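Local coordinates for protein GH127 beta-L-arabinofuranoside (Geobacillus stearothermophilus, PDB 4QK0) that probably hydrolyses beta-L-arabinofuranosides, as a family 127 glycoside hydrolase, at residues Asn298-Ser312 with Phe319-Glu333. Sequence-based numbering, arbitrary orientation.
Sequences NVTKRQMYITGGVGS and FTFDFDLPNDTAYAE
With CG opposite the carbonyl carbon (chi1 -57°) and the chain extended from CG to NE, Arg-302 crosses Asp-322 at a slant; Asp-322 CG is likewise anti to its carbonyl carbon, which places the carboxylate by Arg-302 CD and NH1. NH1 donates within the guanidinium plane to Asp-322 OD2, a salt bridge of 2.9 Å on the anti side of a carboxylate standing perpendicular to the guanidinium. The other oxygen, OD1, accepts from Asn-298 ND2 on its syn side, also at 2.9 Å; both donors approach some 30° out of the carboxylate plane, from the C-terminal part of helix 286-302. Phe-323 CZ lies over one guanidinium face, toward its rim, the two planes inclined by 31°, and Phe-323, within the type II turn from Phe-321 to Asp-324, donates its N to Arg-302 O (2.9 Å). Here, in the GH127 catalytic domain, whose family fold is an (alpha/alpha)6 barrel, the loop leading to helix 334-350 crosses the C-terminal part of helix 286-302 and the chain that follows. Farther along, Leu-325 CD2 sits over the centre of the Tyr-305 ring in a CH-pi contact, 3.9 Å from the centroid, while Tyr-305 OH donates to Pro-326 O (2.8 Å). Gly-311 O accepts from both Tyr-331 N and Ala-332 N, the latter at 2.9 Å. A water joins Ser-312 OG to Thr-320 N. Thr-320 OG1 donates to Asp-324 OD2 (2.7 Å), which also forms a salt bridge with Arg-394 of the second subunit.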
loop_
_atom_site.group_PDB
_atom_site.type_symbol
_atom_site.label_atom_id
_atom_site.label_comp_id
_atom_site.label_asym_id
_atom_site.label_seq_id
_atom_site.Cartn_x
_atom_site.Cartn_y
_atom_site.Cartn_z
ATOM N N ASN A 298 15.840 -18.368 -4.039
ATOM C CA ASN A 298 15.443 -17.029 -3.746
ATOM C C ASN A 298 13.901 -16.889 -3.820
ATOM O O ASN A 298 13.276 -16.299 -2.933
ATOM C CB ASN A 298 16.070 -16.054 -4.678
ATOM C CG ASN A 298 15.742 -14.604 -4.284
ATOM O OD1 ASN A 298 15.085 -13.860 -5.016
ATOM N ND2 ASN A 298 16.277 -14.182 -3.137
ATOM N N VAL A 299 13.288 -17.412 -4.879
ATOM C CA VAL A 299 11.836 -17.265 -5.047
ATOM C C VAL A 299 11.112 -17.997 -3.917
ATOM O O VAL A 299 10.268 -17.412 -3.260
ATOM C CB VAL A 299 11.348 -17.809 -6.394
ATOM C CG1 VAL A 299 9.855 -17.890 -6.403
ATOM C CG2 VAL A 299 11.810 -16.920 -7.493
ATOM N N THR A 300 11.482 -19.245 -3.667
ATOM C CA THR A 300 10.659 -20.114 -2.875
ATOM C C THR A 300 10.997 -20.019 -1.402
ATOM O O THR A 300 10.200 -20.437 -0.591
ATOM C CB THR A 300 10.754 -21.611 -3.302
ATOM O OG1 THR A 300 12.081 -22.102 -3.103
ATOM C CG2 THR A 300 10.373 -21.756 -4.707
ATOM N N LYS A 301 12.175 -19.541 -1.061
ATOM C CA LYS A 301 12.503 -19.348 0.328
ATOM C C LYS A 301 12.478 -17.866 0.795
ATOM O O LYS A 301 12.703 -17.586 1.968
ATOM C CB LYS A 301 13.852 -19.954 0.631
ATOM C CG LYS A 301 13.728 -21.478 0.471
ATOM C CD LYS A 301 14.544 -22.390 1.387
ATOM C CE LYS A 301 14.248 -23.863 1.048
ATOM N NZ LYS A 301 14.710 -24.218 -0.336
ATOM N N ARG A 302 12.310 -16.931 -0.125
ATOM C CA ARG A 302 12.295 -15.524 0.270
ATOM C C ARG A 302 11.213 -14.714 -0.335
ATOM O O ARG A 302 10.924 -13.694 0.224
ATOM C CB ARG A 302 13.647 -14.884 0.004
ATOM C CG ARG A 302 14.724 -15.638 0.723
ATOM C CD ARG A 302 15.988 -14.887 0.791
ATOM N NE ARG A 302 16.918 -15.505 1.725
ATOM C CZ ARG A 302 18.028 -14.903 2.146
ATOM N NH1 ARG A 302 18.311 -13.665 1.743
ATOM N NH2 ARG A 302 18.836 -15.521 2.995
ATOM N N GLN A 303 10.639 -15.117 -1.471
ATOM C CA GLN A 303 9.659 -14.257 -2.163
ATOM C C GLN A 303 8.408 -14.983 -2.610
ATOM O O GLN A 303 7.842 -14.675 -3.635
ATOM C CB GLN A 303 10.272 -13.522 -3.321
ATOM C CG GLN A 303 11.429 -12.614 -2.905
ATOM C CD GLN A 303 11.796 -11.664 -4.031
ATOM O OE1 GLN A 303 11.054 -10.741 -4.358
ATOM N NE2 GLN A 303 12.913 -11.953 -4.713
HETATM N N MSE A 304 7.952 -15.917 -1.801
HETATM C CA MSE A 304 6.790 -16.683 -2.102
HETATM C C MSE A 304 5.839 -16.684 -0.938
HETATM O O MSE A 304 6.255 -16.870 0.185
HETATM C CB MSE A 304 7.185 -18.145 -2.382
HETATM C CG MSE A 304 6.016 -18.970 -2.798
HETATM SE SE MSE A 304 6.442 -20.908 -3.042
HETATM C CE MSE A 304 6.767 -21.408 -1.227
ATOM N N TYR A 305 4.533 -16.542 -1.229
ATOM C CA TYR A 305 3.485 -16.592 -0.200
ATOM C C TYR A 305 3.178 -18.019 0.187
ATOM O O TYR A 305 3.373 -18.945 -0.585
ATOM C CB TYR A 305 2.218 -15.895 -0.739
ATOM C CG TYR A 305 2.344 -14.347 -0.847
ATOM C CD1 TYR A 305 2.117 -13.545 0.254
ATOM C CD2 TYR A 305 2.661 -13.743 -2.026
ATOM C CE1 TYR A 305 2.221 -12.167 0.179
ATOM C CE2 TYR A 305 2.779 -12.370 -2.107
ATOM C CZ TYR A 305 2.526 -11.573 -0.982
ATOM O OH TYR A 305 2.687 -10.177 -1.068
ATOM N N ILE A 306 2.563 -18.201 1.331
ATOM C CA ILE A 306 2.303 -19.518 1.802
ATOM C C ILE A 306 1.326 -20.280 0.866
ATOM O O ILE A 306 1.308 -21.485 0.872
ATOM C CB ILE A 306 1.813 -19.510 3.252
ATOM C CG1 ILE A 306 1.825 -20.912 3.845
ATOM C CG2 ILE A 306 0.434 -18.874 3.340
ATOM C CD1 ILE A 306 1.458 -20.994 5.311
ATOM N N THR A 307 0.562 -19.551 0.085
ATOM C CA THR A 307 -0.357 -20.089 -0.874
ATOM C C THR A 307 0.300 -20.525 -2.207
ATOM O O THR A 307 -0.390 -21.027 -3.101
ATOM C CB THR A 307 -1.392 -19.011 -1.244
ATOM O OG1 THR A 307 -0.709 -17.825 -1.652
ATOM C CG2 THR A 307 -2.264 -18.704 -0.059
ATOM N N GLY A 308 1.600 -20.311 -2.355
ATOM C CA GLY A 308 2.241 -20.496 -3.639
ATOM C C GLY A 308 2.114 -19.271 -4.526
ATOM O O GLY A 308 2.597 -19.248 -5.625
ATOM N N GLY A 309 1.558 -18.186 -4.007
ATOM C CA GLY A 309 1.534 -16.937 -4.751
ATOM C C GLY A 309 2.890 -16.300 -4.863
ATOM O O GLY A 309 3.708 -16.412 -3.962
ATOM N N VAL A 310 3.109 -15.583 -5.951
ATOM C CA VAL A 310 4.310 -14.802 -6.106
ATOM C C VAL A 310 3.954 -13.482 -6.751
ATOM O O VAL A 310 3.051 -13.393 -7.594
ATOM C CB VAL A 310 5.374 -15.500 -6.977
ATOM C CG1 VAL A 310 6.007 -16.668 -6.251
ATOM C CG2 VAL A 310 4.725 -16.068 -8.198
ATOM N N GLY A 311 4.668 -12.432 -6.351
ATOM C CA GLY A 311 4.373 -11.082 -6.812
ATOM C C GLY A 311 3.773 -10.307 -5.647
ATOM O O GLY A 311 2.653 -10.560 -5.257
ATOM N N SER A 312 4.540 -9.386 -5.096
ATOM C CA SER A 312 4.155 -8.680 -3.877
ATOM C C SER A 312 3.801 -7.212 -4.128
ATOM O O SER A 312 3.504 -6.522 -3.201
ATOM C CB SER A 312 5.317 -8.755 -2.870
ATOM O OG SER A 312 6.465 -8.143 -3.445
ATOM N N PHE A 319 7.805 -8.987 -8.353
ATOM C CA PHE A 319 8.620 -9.187 -7.202
ATOM C C PHE A 319 9.075 -7.845 -6.662
ATOM O O PHE A 319 9.298 -6.870 -7.400
ATOM C CB PHE A 319 9.840 -9.997 -7.566
ATOM C CG PHE A 319 9.539 -11.450 -7.897
ATOM C CD1 PHE A 319 9.214 -12.339 -6.915
ATOM C CD2 PHE A 319 9.552 -11.892 -9.210
ATOM C CE1 PHE A 319 8.941 -13.670 -7.209
ATOM C CE2 PHE A 319 9.261 -13.231 -9.520
ATOM C CZ PHE A 319 8.950 -14.122 -8.529
ATOM N N THR A 320 9.237 -7.802 -5.349
ATOM C CA THR A 320 9.953 -6.711 -4.708
ATOM C C THR A 320 11.307 -7.232 -4.238
ATOM O O THR A 320 12.311 -7.047 -4.924
ATOM C CB THR A 320 9.144 -6.089 -3.561
ATOM O OG1 THR A 320 8.718 -7.094 -2.624
ATOM C CG2 THR A 320 7.930 -5.427 -4.160
ATOM N N PHE A 321 11.379 -7.745 -3.011
ATOM C CA PHE A 321 12.666 -8.161 -2.467
ATOM C C PHE A 321 12.443 -9.148 -1.362
ATOM O O PHE A 321 11.302 -9.348 -0.865
ATOM C CB PHE A 321 13.510 -6.918 -2.021
ATOM C CG PHE A 321 12.836 -6.080 -0.970
ATOM C CD1 PHE A 321 12.987 -6.396 0.392
ATOM C CD2 PHE A 321 11.976 -5.056 -1.321
ATOM C CE1 PHE A 321 12.311 -5.683 1.381
ATOM C CE2 PHE A 321 11.304 -4.319 -0.329
ATOM C CZ PHE A 321 11.490 -4.648 1.020
ATOM N N ASP A 322 13.534 -9.713 -0.879
ATOM C CA ASP A 322 13.441 -10.753 0.145
ATOM C C ASP A 322 12.572 -10.412 1.347
ATOM O O ASP A 322 12.733 -9.380 1.984
ATOM C CB ASP A 322 14.831 -11.093 0.641
ATOM C CG ASP A 322 15.721 -11.716 -0.471
ATOM O OD1 ASP A 322 15.271 -11.861 -1.645
ATOM O OD2 ASP A 322 16.884 -12.023 -0.152
ATOM N N PHE A 323 11.677 -11.337 1.656
ATOM C CA PHE A 323 10.875 -11.323 2.837
ATOM C C PHE A 323 9.757 -10.233 2.863
ATOM O O PHE A 323 9.101 -10.104 3.886
ATOM C CB PHE A 323 11.738 -11.208 4.083
ATOM C CG PHE A 323 12.788 -12.273 4.225
ATOM C CD1 PHE A 323 12.442 -13.607 4.397
ATOM C CD2 PHE A 323 14.133 -11.922 4.284
ATOM C CE1 PHE A 323 13.417 -14.566 4.620
ATOM C CE2 PHE A 323 15.124 -12.887 4.505
ATOM C CZ PHE A 323 14.758 -14.214 4.647
ATOM N N ASP A 324 9.568 -9.483 1.772
ATOM C CA ASP A 324 8.504 -8.476 1.631
ATOM C C ASP A 324 7.253 -9.121 1.069
ATOM O O ASP A 324 7.055 -9.223 -0.135
ATOM C CB ASP A 324 8.965 -7.305 0.741
ATOM C CG ASP A 324 7.870 -6.228 0.546
ATOM O OD1 ASP A 324 7.161 -5.934 1.498
ATOM O OD2 ASP A 324 7.722 -5.679 -0.555
ATOM N N LEU A 325 6.432 -9.601 1.964
ATOM C CA LEU A 325 5.276 -10.419 1.589
ATOM C C LEU A 325 3.998 -9.982 2.297
ATOM O O LEU A 325 3.428 -10.720 3.114
ATOM C CB LEU A 325 5.585 -11.863 1.970
ATOM C CG LEU A 325 6.698 -12.464 1.112
ATOM C CD1 LEU A 325 7.180 -13.740 1.750
ATOM C CD2 LEU A 325 6.248 -12.729 -0.323
ATOM N N PRO A 326 3.556 -8.763 2.001
ATOM C CA PRO A 326 2.380 -8.172 2.648
ATOM C C PRO A 326 1.144 -8.900 2.166
ATOM O O PRO A 326 1.051 -9.248 0.999
ATOM C CB PRO A 326 2.395 -6.735 2.183
ATOM C CG PRO A 326 3.074 -6.807 0.828
ATOM C CD PRO A 326 4.166 -7.845 1.049
ATOM N N ASN A 327 0.203 -9.116 3.074
ATOM C CA ASN A 327 -0.965 -9.926 2.782
ATOM C C ASN A 327 -2.129 -9.174 2.113
ATOM O O ASN A 327 -2.909 -9.767 1.343
ATOM C CB ASN A 327 -1.411 -10.601 4.066
ATOM C CG ASN A 327 -0.372 -11.607 4.570
ATOM O OD1 ASN A 327 0.055 -12.466 3.815
ATOM N ND2 ASN A 327 0.053 -11.502 5.837
ATOM N N ASP A 328 -2.229 -7.896 2.414
ATOM C CA ASP A 328 -3.392 -7.081 2.049
ATOM C C ASP A 328 -3.126 -6.398 0.749
ATOM O O ASP A 328 -4.067 -6.153 -0.022
ATOM C CB ASP A 328 -3.760 -6.066 3.164
ATOM C CG ASP A 328 -2.570 -5.193 3.607
ATOM O OD1 ASP A 328 -1.401 -5.492 3.293
ATOM O OD2 ASP A 328 -2.812 -4.197 4.330
ATOM N N THR A 329 -1.861 -6.136 0.438
ATOM C CA THR A 329 -1.477 -5.532 -0.806
ATOM C C THR A 329 -0.782 -6.510 -1.816
ATOM O O THR A 329 -0.317 -6.081 -2.882
ATOM C CB THR A 329 -0.521 -4.387 -0.551
ATOM O OG1 THR A 329 0.562 -4.847 0.272
ATOM C CG2 THR A 329 -1.236 -3.267 0.139
ATOM N N ALA A 330 -0.774 -7.795 -1.505
ATOM C CA ALA A 330 -0.238 -8.844 -2.381
ATOM C C ALA A 330 -0.758 -8.713 -3.771
ATOM O O ALA A 330 -1.901 -8.277 -3.967
ATOM C CB ALA A 330 -0.636 -10.175 -1.846
ATOM N N TYR A 331 0.022 -9.140 -4.761
ATOM C CA TYR A 331 -0.541 -9.276 -6.097
ATOM C C TYR A 331 -0.846 -10.748 -6.365
ATOM O O TYR A 331 -2.007 -11.116 -6.598
ATOM C CB TYR A 331 0.363 -8.666 -7.111
ATOM C CG TYR A 331 -0.383 -8.251 -8.344
ATOM C CD1 TYR A 331 -1.163 -7.099 -8.377
ATOM C CD2 TYR A 331 -0.296 -8.994 -9.498
ATOM C CE1 TYR A 331 -1.849 -6.723 -9.535
ATOM C CE2 TYR A 331 -0.953 -8.625 -10.646
ATOM C CZ TYR A 331 -1.740 -7.502 -10.664
ATOM O OH TYR A 331 -2.357 -7.132 -11.854
ATOM N N ALA A 332 0.163 -11.613 -6.324
ATOM C CA ALA A 332 -0.065 -13.086 -6.377
ATOM C C ALA A 332 -1.038 -13.485 -7.498
ATOM O O ALA A 332 -2.038 -14.147 -7.286
ATOM C CB ALA A 332 -0.537 -13.596 -5.062
ATOM N N GLU A 333 -0.739 -12.982 -8.672
ATOM C CA GLU A 333 -1.534 -13.199 -9.885
ATOM C C GLU A 333 -1.701 -14.697 -10.156
ATOM O O GLU A 333 -0.769 -15.498 -9.958
ATOM C CB GLU A 333 -0.795 -12.558 -11.029
ATOM C CG GLU A 333 -1.489 -12.480 -12.332
ATOM C CD GLU A 333 -0.637 -11.812 -13.427
ATOM O OE1 GLU A 333 -1.055 -12.004 -14.559
ATOM O OE2 GLU A 333 0.374 -11.087 -13.218
HETATM O O HOH W 1 8.699 -10.293 -4.000
HETATM O O HOH W 2 0.817 -15.999 -7.938
HETATM O O HOH W 3 2.004 -11.790 -9.551
#